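Side-chain contacts in putative transcriptional regulator TRANSCRIPTION REGULATOR protein (Rhizobium meliloti, PDB 5NLA), which acts as an AraC-like transcriptional activator, CuxR, that binds c-di-GMP by a PilZ-like mechanism and thereby regulates extracellular polysaccharide production: residues 128-133 with 203-208; 198-203 with 228-233; 95-100 with 222-227; 173-178 with 184-189; 62-65 with 71-74. All coordinates share one frame; numbering follows the deposited sequence.

Interaction 1: residues 128-133 with 203-208; sequences LFRSGR and NYINGM
Arg130 and Asn206 reach for each other from opposite directions, one from the end region of strand 124-129 and the other from helix 196-211. The arginine chain bends about its CB-CG bond (chi2 -48°) before extending through NE, and this carries the guanidinium across to the helix. There NH1 donates to OD1 of Asn206 over 2.7 Å. The bond is neither straight nor head-on: the N-H enters from the flank of the C=O, at 101° seen from OD1, and is tilted out of the carbonyl plane. The two flat groups are turned 44° apart, and ND2 of Asn206 lies over one face of the guanidinium, 3.1 Å from NH2 of Arg130. Both of those atoms are donors, so their proximity adds no bond. At Arg130 the chain turns a corner: Arg130 and Ser131 both lie opposite Ala167 of the adjoining strand, a classic beta bulge in the seven-stranded sheet. Two residues before Arg130, Leu128 directs its CB across the gap toward the helix, and Ile205 directs its own toward the strand. Their branched side chains suit the buried layer between helix and sheet, where they are joined through shared neighbours, Ile169 and Phe150, and not by direct contact. CD2 of Leu128 comes within 4.4 Å of OD1 of Asn206, so the apolar layer begins just beside the amide. CG2 of Ile205 lies obliquely to the guanidinium, 4.3 Å from NH2 of Arg130. A long arginine suits this partly exposed border, where its NH2 also makes a long, weak ion pair with Glu209.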
# COMPACT_ATOMS: atom_id res chain seq x y z
N LEU A 128 10.08 -2.76 4.09
CA LEU A 128 11.46 -3.05 4.47
C LEU A 128 11.62 -4.54 4.74
O LEU A 128 10.80 -5.10 5.45
CB LEU A 128 11.78 -2.33 5.77
CG LEU A 128 13.16 -2.57 6.38
CD1 LEU A 128 14.25 -2.07 5.44
CD2 LEU A 128 13.22 -1.87 7.73
N PHE A 129 12.69 -5.14 4.24
CA PHE A 129 12.98 -6.56 4.51
C PHE A 129 14.00 -6.69 5.64
O PHE A 129 15.10 -6.12 5.55
CB PHE A 129 13.51 -7.26 3.25
CG PHE A 129 12.44 -7.62 2.26
CD1 PHE A 129 11.64 -6.64 1.69
CD2 PHE A 129 12.23 -8.93 1.88
CE1 PHE A 129 10.64 -6.96 0.78
CE2 PHE A 129 11.25 -9.26 0.98
CZ PHE A 129 10.45 -8.28 0.43
N ARG A 130 13.64 -7.42 6.69
CA ARG A 130 14.61 -7.84 7.72
C ARG A 130 15.46 -8.95 7.12
O ARG A 130 16.68 -8.93 7.20
CB ARG A 130 13.92 -8.34 8.99
CG ARG A 130 12.80 -7.46 9.54
CD ARG A 130 13.24 -6.02 9.62
NE ARG A 130 12.39 -5.22 10.49
CZ ARG A 130 12.66 -3.96 10.84
NH1 ARG A 130 13.75 -3.35 10.39
NH2 ARG A 130 11.82 -3.30 11.64
N SER A 131 14.78 -9.93 6.53
CA SER A 131 15.40 -11.02 5.79
C SER A 131 14.59 -11.35 4.55
O SER A 131 13.41 -11.06 4.48
CB SER A 131 15.49 -12.25 6.67
OG SER A 131 14.19 -12.70 7.01
N GLY A 132 15.23 -12.00 3.59
CA GLY A 132 14.63 -12.40 2.34
C GLY A 132 14.94 -11.42 1.23
O GLY A 132 15.63 -10.42 1.43
N ARG A 133 14.39 -11.69 0.06
CA ARG A 133 14.68 -10.98 -1.16
C ARG A 133 13.42 -11.08 -1.98
O ARG A 133 12.80 -12.15 -2.02
CB ARG A 133 15.85 -11.61 -1.93
CG ARG A 133 17.17 -11.37 -1.25
CD ARG A 133 18.40 -11.71 -2.09
NE ARG A 133 19.59 -11.07 -1.51
CZ ARG A 133 19.90 -9.78 -1.63
NH1 ARG A 133 19.13 -8.94 -2.33
NH2 ARG A 133 21.00 -9.30 -1.05
N ASN A 203 16.07 2.76 10.75
CA ASN A 203 16.32 3.03 12.18
C ASN A 203 15.05 3.53 12.88
O ASN A 203 14.72 3.06 13.97
CB ASN A 203 17.45 4.06 12.38
CG ASN A 203 18.83 3.52 12.01
OD1 ASN A 203 19.05 2.31 11.95
ND2 ASN A 203 19.78 4.44 11.79
N TYR A 204 14.36 4.49 12.26
CA TYR A 204 13.15 5.05 12.84
C TYR A 204 12.06 4.00 12.96
O TYR A 204 11.43 3.89 14.01
CB TYR A 204 12.63 6.24 12.02
CG TYR A 204 11.51 6.99 12.72
CD1 TYR A 204 11.76 7.75 13.86
CD2 TYR A 204 10.19 6.91 12.26
CE1 TYR A 204 10.74 8.42 14.51
CE2 TYR A 204 9.17 7.58 12.91
CZ TYR A 204 9.45 8.34 14.04
OH TYR A 204 8.44 9.01 14.69
N ILE A 205 11.87 3.23 11.89
CA ILE A 205 10.85 2.17 11.87
C ILE A 205 11.15 1.07 12.89
O ILE A 205 10.23 0.56 13.53
CB ILE A 205 10.68 1.59 10.44
CG1 ILE A 205 10.05 2.65 9.52
CG2 ILE A 205 9.81 0.33 10.44
CD1 ILE A 205 10.23 2.36 8.04
N ASN A 206 12.42 0.72 13.05
CA ASN A 206 12.86 -0.24 14.07
C ASN A 206 12.57 0.24 15.49
O ASN A 206 11.99 -0.50 16.28
CB ASN A 206 14.35 -0.57 13.93
CG ASN A 206 14.60 -1.65 12.90
OD1 ASN A 206 14.91 -1.36 11.75
ND2 ASN A 206 14.41 -2.90 13.30
N GLY A 207 12.97 1.48 15.79
CA GLY A 207 12.65 2.11 17.07
C GLY A 207 11.16 2.18 17.35
O GLY A 207 10.72 2.01 18.49
N MET A 208 10.37 2.41 16.30
CA MET A 208 8.92 2.42 16.40
C MET A 208 8.38 1.01 16.66
O MET A 208 7.63 0.81 17.62
CB MET A 208 8.32 3.01 15.11
CG MET A 208 6.83 3.31 15.14
SD MET A 208 6.14 3.41 13.47
CE MET A 208 6.32 1.72 12.90

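Interaction 2: residues 198-203 with 228-233; sequences ADLLAN and RDMVVA
Leu201 holds CG trans to its backbone N (chi1 179°), which directs CD1 at the base of Met230, while Met230 swings CG beside its own N (chi1 -77°) and then runs extended across the partner helix. The two side chains pass at a slant. CD1 of Leu201 rests 3.5 Å from CB of Met230. The same methyl is 3.9 Å from SD of Met230. An unbranched, flexible methionine suits this place because it can lie along a helix surface. The helices follow each other in the chain and run nearly antiparallel, their local axes 9.8 Å apart at an angle of 156°. They form a helical hairpin on the seven-stranded sheet, consistent with the helix pair that accompanies the beta domain in AraC. On the sheet side, CD1 of Leu201 also comes within 4.4 Å of CG2 of Val231, a valine whose CB is directed away from helix 196-211, and Leu201 packs on Phe150 of the sheet. Toward the surface, CE of the partly exposed Met230 approaches CG of the exposed Leu200 at 4.4 Å.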
# COMPACT_ATOMS: atom_id res chain seq x y z
N ALA A 198 17.87 5.57 3.52
CA ALA A 198 17.07 4.38 3.84
C ALA A 198 17.45 3.75 5.19
O ALA A 198 16.57 3.23 5.89
CB ALA A 198 17.22 3.35 2.73
N ASP A 199 18.74 3.77 5.55
CA ASP A 199 19.18 3.35 6.89
C ASP A 199 18.49 4.18 7.97
O ASP A 199 18.06 3.64 8.98
CB ASP A 199 20.71 3.46 7.06
CG ASP A 199 21.48 2.19 6.65
OD1 ASP A 199 20.87 1.15 6.35
OD2 ASP A 199 22.73 2.23 6.64
N LEU A 200 18.37 5.49 7.72
CA LEU A 200 17.68 6.43 8.62
C LEU A 200 16.24 6.01 8.85
O LEU A 200 15.80 5.90 9.99
CB LEU A 200 17.70 7.84 8.02
CG LEU A 200 16.92 8.95 8.74
CD1 LEU A 200 17.55 9.22 10.10
CD2 LEU A 200 16.88 10.22 7.90
N LEU A 201 15.53 5.80 7.74
CA LEU A 201 14.14 5.36 7.78
C LEU A 201 14.00 4.01 8.46
O LEU A 201 13.06 3.79 9.23
CB LEU A 201 13.56 5.31 6.36
CG LEU A 201 12.10 4.85 6.16
CD1 LEU A 201 11.09 5.82 6.76
CD2 LEU A 201 11.84 4.66 4.68
N ALA A 202 14.94 3.10 8.18
CA ALA A 202 14.95 1.79 8.83
C ALA A 202 15.10 1.94 10.33
O ALA A 202 14.34 1.35 11.09
CB ALA A 202 16.06 0.92 8.27
N ASN A 203 16.07 2.76 10.75
CA ASN A 203 16.32 3.03 12.18
C ASN A 203 15.05 3.53 12.88
O ASN A 203 14.72 3.06 13.97
CB ASN A 203 17.45 4.06 12.38
CG ASN A 203 18.83 3.52 12.01
OD1 ASN A 203 19.05 2.31 11.95
ND2 ASN A 203 19.78 4.44 11.79
N ARG A 228 6.10 10.25 6.87
CA ARG A 228 5.82 10.91 5.59
C ARG A 228 7.07 11.60 5.04
O ARG A 228 7.48 11.36 3.90
CB ARG A 228 4.66 11.91 5.72
CG ARG A 228 4.26 12.60 4.42
CD ARG A 228 3.36 13.78 4.67
NE ARG A 228 4.05 14.89 5.33
CZ ARG A 228 3.44 15.90 5.97
NH1 ARG A 228 2.11 15.97 6.06
NH2 ARG A 228 4.17 16.86 6.53
N ASP A 229 7.69 12.45 5.87
CA ASP A 229 8.86 13.22 5.45
C ASP A 229 10.03 12.30 5.07
O ASP A 229 10.60 12.44 3.98
CB ASP A 229 9.26 14.24 6.53
CG ASP A 229 8.24 15.39 6.67
OD1 ASP A 229 7.17 15.35 6.01
OD2 ASP A 229 8.51 16.34 7.44
N MET A 230 10.37 11.35 5.95
CA MET A 230 11.38 10.34 5.65
C MET A 230 11.11 9.62 4.32
O MET A 230 12.03 9.45 3.50
CB MET A 230 11.48 9.31 6.79
CG MET A 230 12.22 9.77 8.02
SD MET A 230 12.17 8.56 9.35
CE MET A 230 12.98 9.49 10.62
N VAL A 231 9.86 9.20 4.08
CA VAL A 231 9.53 8.46 2.86
C VAL A 231 9.74 9.33 1.63
O VAL A 231 10.47 8.95 0.71
CB VAL A 231 8.08 7.93 2.88
CG1 VAL A 231 7.60 7.56 1.48
CG2 VAL A 231 7.97 6.71 3.80
N VAL A 232 9.11 10.48 1.62
CA VAL A 232 9.19 11.38 0.48
C VAL A 232 10.64 11.83 0.19
O VAL A 232 11.03 12.01 -0.97
CB VAL A 232 8.18 12.55 0.65
CG1 VAL A 232 8.64 13.57 1.69
CG2 VAL A 232 7.93 13.24 -0.68
N ALA A 233 11.44 11.99 1.25
CA ALA A 233 12.90 12.23 1.12
C ALA A 233 13.66 11.06 0.48
O ALA A 233 14.54 11.29 -0.35
CB ALA A 233 13.50 12.57 2.48

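Interaction 3: residues 95-100 with 222-227; sequences GDLLIV and RIVRTI
A helix laid over the turn end of a beta hairpin brings Leu97 against Val224 and Ile227. Strands 88-94 and 97-104 are antiparallel neighbours in the seven-stranded sheet, joined by the tight turn at Gly95 and Asp96, and helix 220-234 packs on the sheet where strand 97-104 begins. Leu97 points toward the helix, with CG opposite its backbone N (chi1 179°), and one methyl does the touching: CD1 lies 4.0 Å from CG2 of Ile227 and 4.2 Å from CG1 of Val224. These two helix residues are three positions apart, so their side chains emerge from the same face, about one turn from each other, and the leucine methyl meets both. Leu97 slides past Val224 in the opposite direction but meets Ile227 at a slant. Beta-branched residues suit this helix face because their methyls stay close to the backbone and present a compact surface to the leucine. All three are buried, and Met173 and Leu171 of the adjacent strand 166-173 continue the apolar layer beside Leu97 and Ile227 respectively. Gly95 has the positive phi that favours glycine in the turn; beside it, OD1 of Asp96 accepts a weak hydrogen bond from N of Leu97, at 3.1 Å.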
# COMPACT_ATOMS: atom_id res chain seq x y z
N GLY A 95 -3.62 5.58 13.17
CA GLY A 95 -4.56 6.40 12.46
C GLY A 95 -4.81 5.78 11.10
O GLY A 95 -5.15 4.62 10.99
N ASP A 96 -4.70 6.60 10.07
CA ASP A 96 -4.87 6.19 8.68
C ASP A 96 -3.80 5.25 8.11
O ASP A 96 -4.10 4.32 7.39
CB ASP A 96 -5.01 7.43 7.82
CG ASP A 96 -4.37 8.64 8.45
OD1 ASP A 96 -3.31 8.48 9.09
OD2 ASP A 96 -4.93 9.75 8.33
N LEU A 97 -2.55 5.55 8.43
CA LEU A 97 -1.37 4.79 8.02
C LEU A 97 -1.31 3.43 8.73
O LEU A 97 -1.33 3.37 9.96
CB LEU A 97 -0.11 5.63 8.33
CG LEU A 97 1.29 5.08 8.04
CD1 LEU A 97 2.31 6.21 7.98
CD2 LEU A 97 1.71 4.05 9.07
N LEU A 98 -1.25 2.35 7.94
CA LEU A 98 -1.23 0.97 8.45
C LEU A 98 0.18 0.38 8.43
O LEU A 98 0.84 0.33 7.38
CB LEU A 98 -2.17 0.09 7.61
CG LEU A 98 -2.35 -1.37 8.10
CD1 LEU A 98 -3.25 -1.45 9.32
CD2 LEU A 98 -2.91 -2.27 7.02
N ILE A 99 0.63 -0.07 9.60
CA ILE A 99 1.88 -0.83 9.74
C ILE A 99 1.52 -2.31 9.74
O ILE A 99 0.67 -2.74 10.52
CB ILE A 99 2.60 -0.55 11.08
CG1 ILE A 99 2.69 0.95 11.39
CG2 ILE A 99 3.99 -1.20 11.09
CD1 ILE A 99 3.53 1.73 10.42
N VAL A 100 2.18 -3.09 8.88
CA VAL A 100 1.99 -4.54 8.86
C VAL A 100 3.32 -5.28 9.01
O VAL A 100 4.24 -5.07 8.22
CB VAL A 100 1.28 -4.99 7.57
CG1 VAL A 100 1.27 -6.51 7.45
CG2 VAL A 100 -0.13 -4.43 7.55
N ARG A 222 2.47 12.92 15.02
CA ARG A 222 3.87 13.30 14.72
C ARG A 222 4.68 12.14 14.15
O ARG A 222 5.51 12.36 13.27
CB ARG A 222 4.58 13.99 15.90
CG ARG A 222 5.43 13.14 16.87
CD ARG A 222 6.72 13.87 17.28
NE ARG A 222 7.21 13.51 18.61
CZ ARG A 222 6.77 14.01 19.77
NH1 ARG A 222 5.80 14.93 19.81
NH2 ARG A 222 7.32 13.60 20.92
N ILE A 223 4.42 10.92 14.61
CA ILE A 223 5.05 9.73 14.03
C ILE A 223 4.70 9.66 12.55
O ILE A 223 5.59 9.52 11.71
CB ILE A 223 4.64 8.41 14.75
CG1 ILE A 223 5.20 8.36 16.17
CG2 ILE A 223 5.15 7.18 13.99
CD1 ILE A 223 4.60 7.28 17.05
N VAL A 224 3.41 9.80 12.25
CA VAL A 224 2.93 9.75 10.86
C VAL A 224 3.64 10.80 10.01
O VAL A 224 4.03 10.53 8.88
CB VAL A 224 1.40 9.95 10.76
CG1 VAL A 224 0.95 9.93 9.29
CG2 VAL A 224 0.65 8.89 11.56
N ARG A 225 3.82 11.99 10.58
CA ARG A 225 4.45 13.09 9.87
C ARG A 225 5.94 12.84 9.55
O ARG A 225 6.36 13.13 8.43
CB ARG A 225 4.26 14.42 10.62
CG ARG A 225 3.98 15.58 9.68
CD ARG A 225 3.51 16.85 10.39
NE ARG A 225 2.83 17.72 9.43
CZ ARG A 225 2.83 19.06 9.43
NH1 ARG A 225 3.48 19.76 10.37
NH2 ARG A 225 2.16 19.71 8.48
N THR A 226 6.72 12.29 10.48
CA THR A 226 8.16 12.08 10.21
C THR A 226 8.32 10.90 9.24
O THR A 226 9.23 10.91 8.41
CB THR A 226 9.12 11.96 11.45
OG1 THR A 226 9.72 10.66 11.53
CG2 THR A 226 8.46 12.30 12.77
N ILE A 227 7.44 9.90 9.35
CA ILE A 227 7.41 8.81 8.36
C ILE A 227 7.07 9.34 6.97
O ILE A 227 7.68 8.94 5.99
CB ILE A 227 6.46 7.65 8.79
CG1 ILE A 227 7.05 6.95 10.02
CG2 ILE A 227 6.26 6.64 7.65
CD1 ILE A 227 6.17 5.87 10.62

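Interaction 4: residues 173-178 with 184-189; sequences MPYELL and KLEGAN
The apolar part of the contact is carried by Leu178 and Leu185, which face each other from a weakly bonded helical turn at about 175-178 and the short helix 182-187. CD2 of Leu185 rests 3.5 Å from CB of Leu178 and 3.7 Å from its carbonyl O, so the methyl lies against the base of the partner rather than against its branched end. Leu178 keeps CG trans to its carbonyl carbon (chi1 -57°), which takes its own methyls off toward helix 220-234. Leucine suits both places, since each is buried and each also touches Trp124.

The polar pair is looser. OH of Tyr175 and OE2 of Glu186 are 4.2 Å apart, too far for a hydrogen bond, although ring and carboxylate are nearly coplanar, their planes 29° apart. Glu186 spends its charge elsewhere, in a salt bridge from OE2 to Arg257 of helix 251-261.

Backbone bonds shape residues 173-178: N of Leu177 reaches O of Pro174 over 2.9 Å, and a weak bond joins N of Leu178 to O of Tyr175.

Residues 173-178 carry the chain out of strand 166-173 and are wedged among several elements. Arg228 of helix 220-234 packs on Leu177 and Leu178; Trp124 of strand 124-129 touches Leu178 and Leu185, and its ring meets that of Tyr175. Tyr175 also packs on helix 251-261, while Glu176 bridges to Arg301 of helix 294-306, within the predicted helix-turn-helix region.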
# COMPACT_ATOMS: atom_id res chain seq x y z
N MET A 173 0.24 3.75 3.20
CA MET A 173 -0.10 5.16 3.44
C MET A 173 -1.22 5.55 2.47
O MET A 173 -1.08 5.34 1.26
CB MET A 173 1.15 6.04 3.22
CG MET A 173 2.22 5.93 4.32
SD MET A 173 3.89 6.46 3.88
CE MET A 173 4.20 5.23 2.64
N PRO A 174 -2.35 6.10 2.99
CA PRO A 174 -3.46 6.46 2.09
C PRO A 174 -3.07 7.56 1.10
O PRO A 174 -2.29 8.44 1.46
CB PRO A 174 -4.54 6.98 3.03
CG PRO A 174 -4.12 6.59 4.40
CD PRO A 174 -2.64 6.46 4.38
N TYR A 175 -3.62 7.51 -0.12
CA TYR A 175 -3.20 8.39 -1.22
C TYR A 175 -2.84 9.80 -0.79
O TYR A 175 -1.81 10.34 -1.18
CB TYR A 175 -4.29 8.52 -2.31
CG TYR A 175 -3.75 9.23 -3.53
CD1 TYR A 175 -2.88 8.58 -4.39
CD2 TYR A 175 -4.07 10.55 -3.80
CE1 TYR A 175 -2.34 9.21 -5.49
CE2 TYR A 175 -3.53 11.20 -4.91
CZ TYR A 175 -2.66 10.51 -5.75
OH TYR A 175 -2.10 11.09 -6.87
N GLU A 176 -3.72 10.38 0.02
CA GLU A 176 -3.64 11.78 0.36
C GLU A 176 -2.44 12.15 1.23
O GLU A 176 -1.94 13.27 1.14
CB GLU A 176 -4.93 12.19 1.05
CG GLU A 176 -5.07 13.68 1.29
CD GLU A 176 -5.04 14.54 0.03
OE1 GLU A 176 -5.50 14.07 -1.05
OE2 GLU A 176 -4.57 15.70 0.13
N LEU A 177 -1.97 11.21 2.05
CA LEU A 177 -0.79 11.43 2.89
C LEU A 177 0.39 12.00 2.10
O LEU A 177 1.05 12.94 2.55
CB LEU A 177 -0.36 10.12 3.58
CG LEU A 177 -0.02 10.21 5.07
CD1 LEU A 177 1.10 11.20 5.32
CD2 LEU A 177 -1.26 10.59 5.89
N LEU A 178 0.61 11.45 0.91
CA LEU A 178 1.74 11.81 0.06
C LEU A 178 1.34 12.46 -1.27
O LEU A 178 2.20 12.69 -2.12
CB LEU A 178 2.58 10.55 -0.22
CG LEU A 178 3.14 9.78 0.99
CD1 LEU A 178 3.56 8.36 0.63
CD2 LEU A 178 4.30 10.54 1.60
N LYS A 184 6.86 13.12 -8.36
CA LYS A 184 8.05 12.30 -8.14
C LYS A 184 7.72 10.85 -7.79
O LYS A 184 8.40 9.94 -8.24
CB LYS A 184 8.94 12.93 -7.06
CG LYS A 184 9.63 14.21 -7.50
CD LYS A 184 11.00 14.38 -6.86
CE LYS A 184 11.86 15.41 -7.60
NZ LYS A 184 13.26 15.47 -7.08
N LEU A 185 6.66 10.65 -7.01
CA LEU A 185 6.25 9.31 -6.59
C LEU A 185 5.76 8.41 -7.74
O LEU A 185 5.95 7.20 -7.69
CB LEU A 185 5.19 9.39 -5.49
CG LEU A 185 5.65 9.51 -4.02
CD1 LEU A 185 6.91 10.34 -3.85
CD2 LEU A 185 4.52 10.05 -3.15
N GLU A 186 5.12 9.00 -8.74
CA GLU A 186 4.68 8.26 -9.94
C GLU A 186 5.87 7.81 -10.79
O GLU A 186 5.90 6.69 -11.27
CB GLU A 186 3.71 9.09 -10.78
CG GLU A 186 2.33 9.19 -10.15
CD GLU A 186 1.44 10.27 -10.76
OE1 GLU A 186 1.78 10.81 -11.83
OE2 GLU A 186 0.38 10.55 -10.16
N GLY A 187 6.85 8.70 -10.96
CA GLY A 187 8.05 8.39 -11.72
C GLY A 187 9.00 7.40 -11.06
O GLY A 187 9.81 6.76 -11.74
N ALA A 188 8.91 7.28 -9.73
CA ALA A 188 9.78 6.38 -8.96
C ALA A 188 9.09 5.08 -8.54
O ALA A 188 9.52 4.46 -7.59
CB ALA A 188 10.31 7.11 -7.73
N ASN A 189 8.04 4.67 -9.24
CA ASN A 189 7.29 3.50 -8.83
C ASN A 189 8.14 2.25 -9.03
O ASN A 189 8.82 2.12 -10.06
CB ASN A 189 6.00 3.35 -9.63
CG ASN A 189 5.07 2.31 -9.04
OD1 ASN A 189 4.69 2.42 -7.87
ND2 ASN A 189 4.72 1.29 -9.81

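Interaction 5: residues 62-65 with 71-74; sequences SWRA and VDVR
Apolar packing dominates where Trp63 and Arg64 meet Val73. The aliphatic part of Arg64 runs past the valine in the opposite direction, with CG 3.4 Å and CB 3.5 Å from CG2 of Val73. The same methyl reaches the indole of Trp63, 4.2 Å from CD1, the two side chains crossing at about a right angle. With CG1 of Val73 trans to the carbonyl carbon (chi1 -63°), CG2 falls between the backbone N and the carbonyl carbon, and this one branch serves both helix residues. A compact valine fits the buried spot; an arginine suits the border, because its methylenes can cover the valine while its charged end lies at the partly exposed border.

No polar pair here is bonded. CD of Arg64 comes to 3.1 Å from O of Val73, a close approach but not a hydrogen bond. The same O lies at the edge of the Arg64 guanidinium, near its plane, but 3.8 Å from NH1. Asp72 offers an opposite charge, yet its OD1 stays 4.9 Å from NE of Arg64, so any attraction would act without a direct bond.

Trp63 meets the ring of Phe85 and touches Gln102 and Thr104. The segments form a helix-to-strand connection: helix 59-67 leads through a short loop into 72-74, an outermost strand, within this chain, of the five-stranded antiparallel sheet, paired with strand 107-111. In that strand Val73 is buried while Asp72 and Arg74 are exposed, the alternation expected of an extended chain with one face covered.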
# COMPACT_ATOMS: atom_id res chain seq x y z
N SER A 62 -5.75 -20.52 2.80
CA SER A 62 -6.18 -19.47 3.73
C SER A 62 -5.41 -18.18 3.51
O SER A 62 -5.98 -17.11 3.33
CB SER A 62 -6.02 -19.91 5.19
OG SER A 62 -6.21 -18.80 6.05
N TRP A 63 -4.09 -18.28 3.51
CA TRP A 63 -3.24 -17.13 3.24
C TRP A 63 -3.64 -16.37 1.96
O TRP A 63 -3.65 -15.13 1.94
CB TRP A 63 -1.79 -17.57 3.15
CG TRP A 63 -0.87 -16.47 2.84
CD1 TRP A 63 -0.33 -16.19 1.63
CD2 TRP A 63 -0.42 -15.47 3.73
NE1 TRP A 63 0.46 -15.08 1.72
CE2 TRP A 63 0.42 -14.62 3.00
CE3 TRP A 63 -0.63 -15.22 5.08
CZ2 TRP A 63 1.04 -13.52 3.57
CZ3 TRP A 63 0.01 -14.13 5.67
CH2 TRP A 63 0.82 -13.30 4.91
N ARG A 64 -3.94 -17.11 0.91
CA ARG A 64 -4.32 -16.50 -0.36
C ARG A 64 -5.64 -15.73 -0.27
O ARG A 64 -5.81 -14.68 -0.91
CB ARG A 64 -4.41 -17.55 -1.45
CG ARG A 64 -4.59 -16.96 -2.82
CD ARG A 64 -4.27 -17.96 -3.89
NE ARG A 64 -5.17 -19.09 -3.81
CZ ARG A 64 -5.05 -20.18 -4.56
NH1 ARG A 64 -4.07 -20.27 -5.47
NH2 ARG A 64 -5.92 -21.18 -4.41
N ALA A 65 -6.57 -16.28 0.51
CA ALA A 65 -7.84 -15.64 0.76
C ALA A 65 -7.63 -14.31 1.46
O ALA A 65 -8.19 -13.31 1.02
CB ALA A 65 -8.76 -16.54 1.58
N VAL A 71 -3.11 -8.87 -3.56
CA VAL A 71 -2.29 -9.63 -4.49
C VAL A 71 -2.89 -11.00 -4.65
O VAL A 71 -3.40 -11.57 -3.71
CB VAL A 71 -0.83 -9.80 -3.98
CG1 VAL A 71 0.02 -8.57 -4.35
CG2 VAL A 71 -0.78 -10.06 -2.49
N ASP A 72 -2.84 -11.51 -5.87
CA ASP A 72 -3.05 -12.92 -6.12
C ASP A 72 -1.72 -13.62 -5.90
O ASP A 72 -0.71 -13.20 -6.47
CB ASP A 72 -3.52 -13.16 -7.54
CG ASP A 72 -4.02 -14.56 -7.77
OD1 ASP A 72 -4.11 -15.35 -6.79
OD2 ASP A 72 -4.34 -14.87 -8.93
N VAL A 73 -1.72 -14.68 -5.08
CA VAL A 73 -0.51 -15.41 -4.73
C VAL A 73 -0.54 -16.86 -5.21
O VAL A 73 -1.60 -17.45 -5.37
CB VAL A 73 -0.23 -15.39 -3.21
CG1 VAL A 73 0.00 -13.95 -2.74
CG2 VAL A 73 -1.36 -16.03 -2.41
N ARG A 74 0.66 -17.40 -5.47
CA ARG A 74 0.85 -18.77 -5.95
C ARG A 74 2.11 -19.33 -5.33
O ARG A 74 3.04 -18.58 -5.05
CB ARG A 74 0.94 -18.80 -7.48
CG ARG A 74 -0.32 -18.28 -8.16
CD ARG A 74 -0.40 -18.58 -9.65
NE ARG A 74 -0.64 -20.01 -9.89
CZ ARG A 74 0.28 -20.92 -10.25
NH1 ARG A 74 1.57 -20.59 -10.45
NH2 ARG A 74 -0.10 -22.18 -10.42

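Interactions 1, 2 and 3 bind one helical layer to the seven-stranded sheet: interaction 2 joins helices 196-211 and 220-234 to each other, while interactions 1 and 3 attach each of them to a strand. Interaction 3 is wholly buried and apolar; interaction 1, only partly buried, adds the one hydrogen bond that spans two segments among the five. Interactions 2 and 5 are also partly buried, interaction 2 reaching the surface at Leu200. Tyr204 packs against residues of interactions 2 and 3, linking all three. Interaction 4 is buried, and touches interaction 2 through Arg228 and interaction 3 through Met173. Interaction 5 stands apart, its centre about 29 Å from that of interaction 2, at the five-stranded sheet, where arginine methylenes and an indole pack against a valine.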